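Local coordinates for protein phenolic acid decarboxylase (Sedimentibacter hydroxybenzoicus, PDB 7AE5) that catalyses the reversible, non-oxidative decarboxylation of 4-hydroxybenzoate and 3,4-dihydroxybenzoate, as a UbiD-family enzyme that uses prenylated FMN and manganese, at residues M379-I384 / P421-D426; N324-L329 / V343-T348. One frame throughout, in Å; residues are numbered along the deposited sequence.

Contact 1: residues M379-I384 / P421-D426; sequences MPYSKI and PGMPLD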
loop_
_atom_site.group_PDB
_atom_site.type_symbol
_atom_site.label_atom_id
_atom_site.label_comp_id
_atom_site.label_asym_id
_atom_site.label_seq_id
_atom_site.Cartn_x
_atom_site.Cartn_y
_atom_site.Cartn_z
ATOM N N MET C 379 -15.024 -17.024 7.605
ATOM C CA MET C 379 -14.269 -16.081 8.423
ATOM C C MET C 379 -12.847 -16.556 8.698
ATOM O O MET C 379 -11.900 -15.812 8.408
ATOM C CB MET C 379 -14.975 -15.801 9.753
ATOM C CG MET C 379 -14.358 -14.662 10.529
ATOM S SD MET C 379 -15.404 -14.098 11.869
ATOM C CE MET C 379 -16.610 -13.252 10.905
ATOM N N PRO C 380 -12.633 -17.761 9.270
ATOM C CA PRO C 380 -11.254 -18.174 9.554
ATOM C C PRO C 380 -10.587 -18.922 8.406
ATOM O O PRO C 380 -9.359 -18.911 8.301
ATOM C CB PRO C 380 -11.416 -19.078 10.781
ATOM C CG PRO C 380 -12.743 -19.708 10.586
ATOM C CD PRO C 380 -13.602 -18.709 9.858
ATOM N N TYR C 381 -11.368 -19.572 7.543
ATOM C CA TYR C 381 -10.792 -20.420 6.502
ATOM C C TYR C 381 -10.482 -19.660 5.216
ATOM O O TYR C 381 -9.387 -19.790 4.660
ATOM C CB TYR C 381 -11.738 -21.582 6.178
ATOM C CG TYR C 381 -11.586 -22.796 7.062
ATOM C CD1 TYR C 381 -12.292 -22.904 8.254
ATOM C CD2 TYR C 381 -10.747 -23.840 6.698
ATOM C CE1 TYR C 381 -12.162 -24.018 9.060
ATOM C CE2 TYR C 381 -10.610 -24.956 7.499
ATOM C CZ TYR C 381 -11.320 -25.040 8.677
ATOM O OH TYR C 381 -11.186 -26.151 9.479
ATOM N N SER C 382 -11.435 -18.872 4.732
ATOM C CA SER C 382 -11.403 -18.360 3.366
ATOM C C SER C 382 -10.378 -17.238 3.262
ATOM O O SER C 382 -10.581 -16.150 3.810
ATOM C CB SER C 382 -12.792 -17.882 2.964
ATOM O OG SER C 382 -13.652 -18.989 2.757
ATOM N N LYS C 383 -9.282 -17.497 2.553
ATOM C CA LYS C 383 -8.215 -16.518 2.377
ATOM C C LYS C 383 -8.269 -15.816 1.027
ATOM O O LYS C 383 -8.024 -14.607 0.953
ATOM C CB LYS C 383 -6.848 -17.189 2.550
ATOM C CG LYS C 383 -5.672 -16.240 2.410
ATOM C CD LYS C 383 -4.353 -16.949 2.657
ATOM C CE LYS C 383 -4.114 -18.046 1.632
ATOM N NZ LYS C 383 -2.858 -18.800 1.895
ATOM N N ILE C 384 -8.593 -16.537 -0.042
ATOM C CA ILE C 384 -8.645 -15.977 -1.387
ATOM C C ILE C 384 -10.077 -16.086 -1.886
ATOM O O ILE C 384 -10.601 -17.196 -2.049
ATOM C CB ILE C 384 -7.671 -16.687 -2.339
ATOM C CG1 ILE C 384 -6.244 -16.579 -1.797
ATOM C CG2 ILE C 384 -7.764 -16.086 -3.735
ATOM C CD1 ILE C 384 -5.223 -17.359 -2.589
ATOM N N PRO C 421 -8.961 -13.246 10.853
ATOM C CA PRO C 421 -8.883 -14.616 11.369
ATOM C C PRO C 421 -8.341 -15.566 10.314
ATOM O O PRO C 421 -8.576 -15.401 9.116
ATOM C CB PRO C 421 -10.337 -14.949 11.730
ATOM C CG PRO C 421 -11.012 -13.632 11.860
ATOM C CD PRO C 421 -10.349 -12.754 10.848
ATOM N N GLY C 422 -7.596 -16.564 10.776
ATOM C CA GLY C 422 -7.045 -17.558 9.881
ATOM C C GLY C 422 -7.121 -18.957 10.453
ATOM O O GLY C 422 -7.747 -19.179 11.494
ATOM N N MET C 423 -6.490 -19.913 9.775
ATOM C CA MET C 423 -6.410 -21.274 10.270
ATOM C C MET C 423 -4.958 -21.730 10.257
ATOM O O MET C 423 -4.233 -21.473 9.288
ATOM C CB MET C 423 -7.268 -22.229 9.427
ATOM C CG MET C 423 -8.760 -22.157 9.731
ATOM S SD MET C 423 -9.143 -22.590 11.440
ATOM C CE MET C 423 -9.204 -24.377 11.340
ATOM N N PRO C 424 -4.504 -22.400 11.319
ATOM C CA PRO C 424 -3.095 -22.827 11.365
ATOM C C PRO C 424 -2.730 -23.821 10.279
ATOM O O PRO C 424 -1.563 -23.873 9.870
ATOM C CB PRO C 424 -2.957 -23.446 12.765
ATOM C CG PRO C 424 -4.147 -22.957 13.535
ATOM C CD PRO C 424 -5.239 -22.777 12.536
ATOM N N LEU C 425 -3.694 -24.607 9.791
ATOM C CA LEU C 425 -3.420 -25.589 8.748
ATOM C C LEU C 425 -2.998 -24.951 7.430
ATOM O O LEU C 425 -2.526 -25.666 6.541
ATOM C CB LEU C 425 -4.643 -26.483 8.535
ATOM C CG LEU C 425 -6.011 -25.805 8.447
ATOM C CD1 LEU C 425 -6.355 -25.429 7.012
ATOM C CD2 LEU C 425 -7.080 -26.710 9.046
ATOM N N ASP C 426 -3.172 -23.639 7.281
ATOM C CA ASP C 426 -2.583 -22.881 6.185
ATOM C C ASP C 426 -1.129 -22.609 6.555
ATOM O O ASP C 426 -0.852 -21.714 7.364
ATOM C CB ASP C 426 -3.367 -21.584 5.953
ATOM C CG ASP C 426 -2.804 -20.733 4.822
ATOM O OD1 ASP C 426 -1.737 -21.066 4.265
ATOM O OD2 ASP C 426 -3.441 -19.710 4.492
#
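M423, bent at chi2 (-61°) and again at chi3, arches its chain over the Y381 ring, while K383 runs extended as far as CD and turns at chi3 (62°) to bring its amine to D426. The first pair is a Met-aromatic contact in the UbiD C-terminal domain, between the end of helix 378-381 and the loop after strand 414-421. M423 CG stands 3.7 Å from the Y381 ring centroid, only 3° off the normal, a CH-pi contact; SD lies over the same face at 4.5 Å from that centroid, and CE reaches CZ of Y381 at 3.5 Å. L425 CD2 approaches obliquely near the hydroxyl, and the L425 side chain is about 6 Å from that of E278, the predicted proton donor. At the other end, M379 CG meets P421 CG at 3.7 Å. The acceptors M379 O and P421 O are 3.4 Å apart; K437 NZ bonds both, which probably offsets their repulsion. G422 CA makes a CA-H...O contact with P380 O, at 3.1 Å. D426 OD2 also accepts from H435 NE2, and K383 NZ reaches V408 O of a second subunit. The salt bridge itself, K383 NZ to D426 OD2 at 2.8 Å, arrives on the syn side of the carboxylate.

Contact 2: residues N324-L329 / V343-T348; sequences NTSVPL and VNAMYT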
loop_
_atom_site.group_PDB
_atom_site.type_symbol
_atom_site.label_atom_id
_atom_site.label_comp_id
_atom_site.label_asym_id
_atom_site.label_seq_id
_atom_site.Cartn_x
_atom_site.Cartn_y
_atom_site.Cartn_z
ATOM N N ASN C 324 -19.847 -30.445 -0.542
ATOM C CA ASN C 324 -20.443 -30.417 0.788
ATOM C C ASN C 324 -19.908 -29.265 1.625
ATOM O O ASN C 324 -20.504 -28.932 2.654
ATOM C CB ASN C 324 -20.205 -31.746 1.508
ATOM C CG ASN C 324 -18.800 -32.277 1.305
ATOM O OD1 ASN C 324 -18.159 -32.002 0.290
ATOM N ND2 ASN C 324 -18.315 -33.050 2.271
ATOM N N THR C 325 -18.792 -28.662 1.214
ATOM C CA THR C 325 -18.354 -27.408 1.814
ATOM C C THR C 325 -19.054 -26.220 1.165
ATOM O O THR C 325 -19.388 -25.243 1.844
ATOM C CB THR C 325 -16.834 -27.265 1.683
ATOM O OG1 THR C 325 -16.188 -28.381 2.307
ATOM C CG2 THR C 325 -16.351 -25.973 2.332
ATOM N N SER C 326 -19.309 -26.306 -0.143
ATOM C CA SER C 326 -19.787 -25.155 -0.901
ATOM C C SER C 326 -21.280 -24.915 -0.712
ATOM O O SER C 326 -21.721 -23.760 -0.678
ATOM C CB SER C 326 -19.466 -25.343 -2.384
ATOM O OG SER C 326 -18.140 -25.803 -2.565
ATOM N N VAL C 327 -22.075 -25.983 -0.606
ATOM C CA VAL C 327 -23.526 -25.821 -0.478
ATOM C C VAL C 327 -23.914 -25.080 0.800
ATOM O O VAL C 327 -24.754 -24.168 0.726
ATOM C CB VAL C 327 -24.228 -27.179 -0.615
ATOM C CG1 VAL C 327 -25.693 -27.065 -0.221
ATOM C CG2 VAL C 327 -24.105 -27.694 -2.042
ATOM N N PRO C 328 -23.371 -25.408 1.983
ATOM C CA PRO C 328 -23.736 -24.617 3.172
ATOM C C PRO C 328 -23.366 -23.151 3.058
ATOM O O PRO C 328 -24.172 -22.290 3.430
ATOM C CB PRO C 328 -22.969 -25.314 4.306
ATOM C CG PRO C 328 -22.764 -26.699 3.818
ATOM C CD PRO C 328 -22.528 -26.560 2.347
ATOM N N LEU C 329 -22.172 -22.837 2.546
ATOM C CA LEU C 329 -21.786 -21.438 2.386
ATOM C C LEU C 329 -22.709 -20.722 1.409
ATOM O O LEU C 329 -23.070 -19.559 1.621
ATOM C CB LEU C 329 -20.334 -21.337 1.920
ATOM C CG LEU C 329 -19.261 -21.715 2.942
ATOM C CD1 LEU C 329 -17.892 -21.777 2.283
ATOM C CD2 LEU C 329 -19.258 -20.727 4.096
ATOM N N VAL C 343 -21.596 -20.801 -5.234
ATOM C CA VAL C 343 -20.377 -20.687 -4.442
ATOM C C VAL C 343 -19.522 -21.917 -4.714
ATOM O O VAL C 343 -19.982 -23.052 -4.535
ATOM C CB VAL C 343 -20.674 -20.551 -2.940
ATOM C CG1 VAL C 343 -19.377 -20.579 -2.139
ATOM C CG2 VAL C 343 -21.443 -19.268 -2.668
ATOM N N ASN C 344 -18.286 -21.689 -5.154
ATOM C CA ASN C 344 -17.300 -22.744 -5.373
ATOM C C ASN C 344 -16.253 -22.604 -4.271
ATOM O O ASN C 344 -15.331 -21.789 -4.376
ATOM C CB ASN C 344 -16.689 -22.632 -6.770
ATOM C CG ASN C 344 -15.491 -23.552 -6.976
ATOM O OD1 ASN C 344 -15.171 -24.386 -6.132
ATOM N ND2 ASN C 344 -14.829 -23.405 -8.120
ATOM N N ALA C 345 -16.399 -23.402 -3.215
ATOM C CA ALA C 345 -15.489 -23.394 -2.074
ATOM C C ALA C 345 -14.745 -24.721 -1.951
ATOM O O ALA C 345 -14.568 -25.254 -0.854
ATOM C CB ALA C 345 -16.245 -23.083 -0.784
ATOM N N MET C 346 -14.289 -25.259 -3.079
ATOM C CA MET C 346 -13.775 -26.622 -3.158
ATOM C C MET C 346 -12.278 -26.744 -2.900
ATOM O O MET C 346 -11.745 -27.855 -2.987
ATOM C CB MET C 346 -14.074 -27.212 -4.541
ATOM C CG MET C 346 -15.535 -27.225 -4.943
ATOM S SD MET C 346 -15.770 -28.056 -6.529
ATOM C CE MET C 346 -14.199 -27.729 -7.332
ATOM N N TYR C 347 -11.585 -25.657 -2.589
ATOM C CA TYR C 347 -10.128 -25.631 -2.659
ATOM C C TYR C 347 -9.535 -25.529 -1.260
ATOM O O TYR C 347 -9.608 -24.474 -0.620
ATOM C CB TYR C 347 -9.680 -24.486 -3.562
ATOM C CG TYR C 347 -10.343 -24.580 -4.917
ATOM C CD1 TYR C 347 -10.155 -25.696 -5.721
ATOM C CD2 TYR C 347 -11.180 -23.575 -5.379
ATOM C CE1 TYR C 347 -10.769 -25.800 -6.954
ATOM C CE2 TYR C 347 -11.797 -23.671 -6.611
ATOM C CZ TYR C 347 -11.588 -24.785 -7.394
ATOM O OH TYR C 347 -12.203 -24.884 -8.619
ATOM N N THR C 348 -8.944 -26.632 -0.803
ATOM C CA THR C 348 -8.319 -26.741 0.514
ATOM C C THR C 348 -9.304 -26.351 1.617
ATOM O O THR C 348 -9.083 -25.421 2.394
ATOM C CB THR C 348 -7.041 -25.902 0.585
ATOM O OG1 THR C 348 -6.362 -25.967 -0.676
ATOM C CG2 THR C 348 -6.120 -26.436 1.673
#
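S326 and A345 form the centre of this helix-on-strand packing, their CA atoms 4.8 Å apart where helix 323-336 lies against strand 340-347. The short axes approach to 6.6 Å and run roughly antiparallel, at 147°, as expected when a helix turns back through a short connection into the next strand. That strand is one of the two edge strands of its sheet within the chain. The tight part is S326: its CB sits 3.2 Å from V343 O, and its OG accepts the backbone N-H of A345 at 3.0 Å with an N-H...O angle of 153°. With chi1 at -45°, OG stays beside its own backbone N, where it also bonds A322 O one turn earlier. Beside it, L329 CD1 packs on A345 CB at 3.7 Å. The flanks are looser: L329 CB only comes within 4.2 Å of V343 CG1, and T325 offers its methyl CG2 to A345 O, its hydroxyl being bonded to M321 O. Neither flank is a solvent side, since every touching residue is buried; H349 meets T325, Y330 and L333 cover V343, and F90 of helix 86-96 adjoins S326. N344 points away from the helix; its OD1 accepts from M346 N in an Asx turn, while its ND2 bonds P394 O and Y347 OH. The chemistry implies that one serine hydroxyl serves both elements: S326 OG accepts from A345 N and also bonds A322 O, so this buried N-H and hydroxyl both have partners.

Both contacts belong to the UbiD C-terminal domain and serve the same five-strand sheet, with centres 14 Å apart and nearest atoms about 5 Å apart. Contact 2 is the core one: it packs a helix on edge strand 340-347 through a serine hydroxyl bonded to a backbone N-H, flanked by aliphatic contacts. Contact 1 is only partly buried and joins the end of helix 378-381 and the turn before strand 384-388 to the loop after strand 414-421, with a ring, a thioether and a salt bridge; it also lies nearer the predicted proton donor. Both reach the second subunit, contact 1 through K383 and D426, contact 2 through Y347 and T348. T405 of that subunit touches D426 and bonds T348.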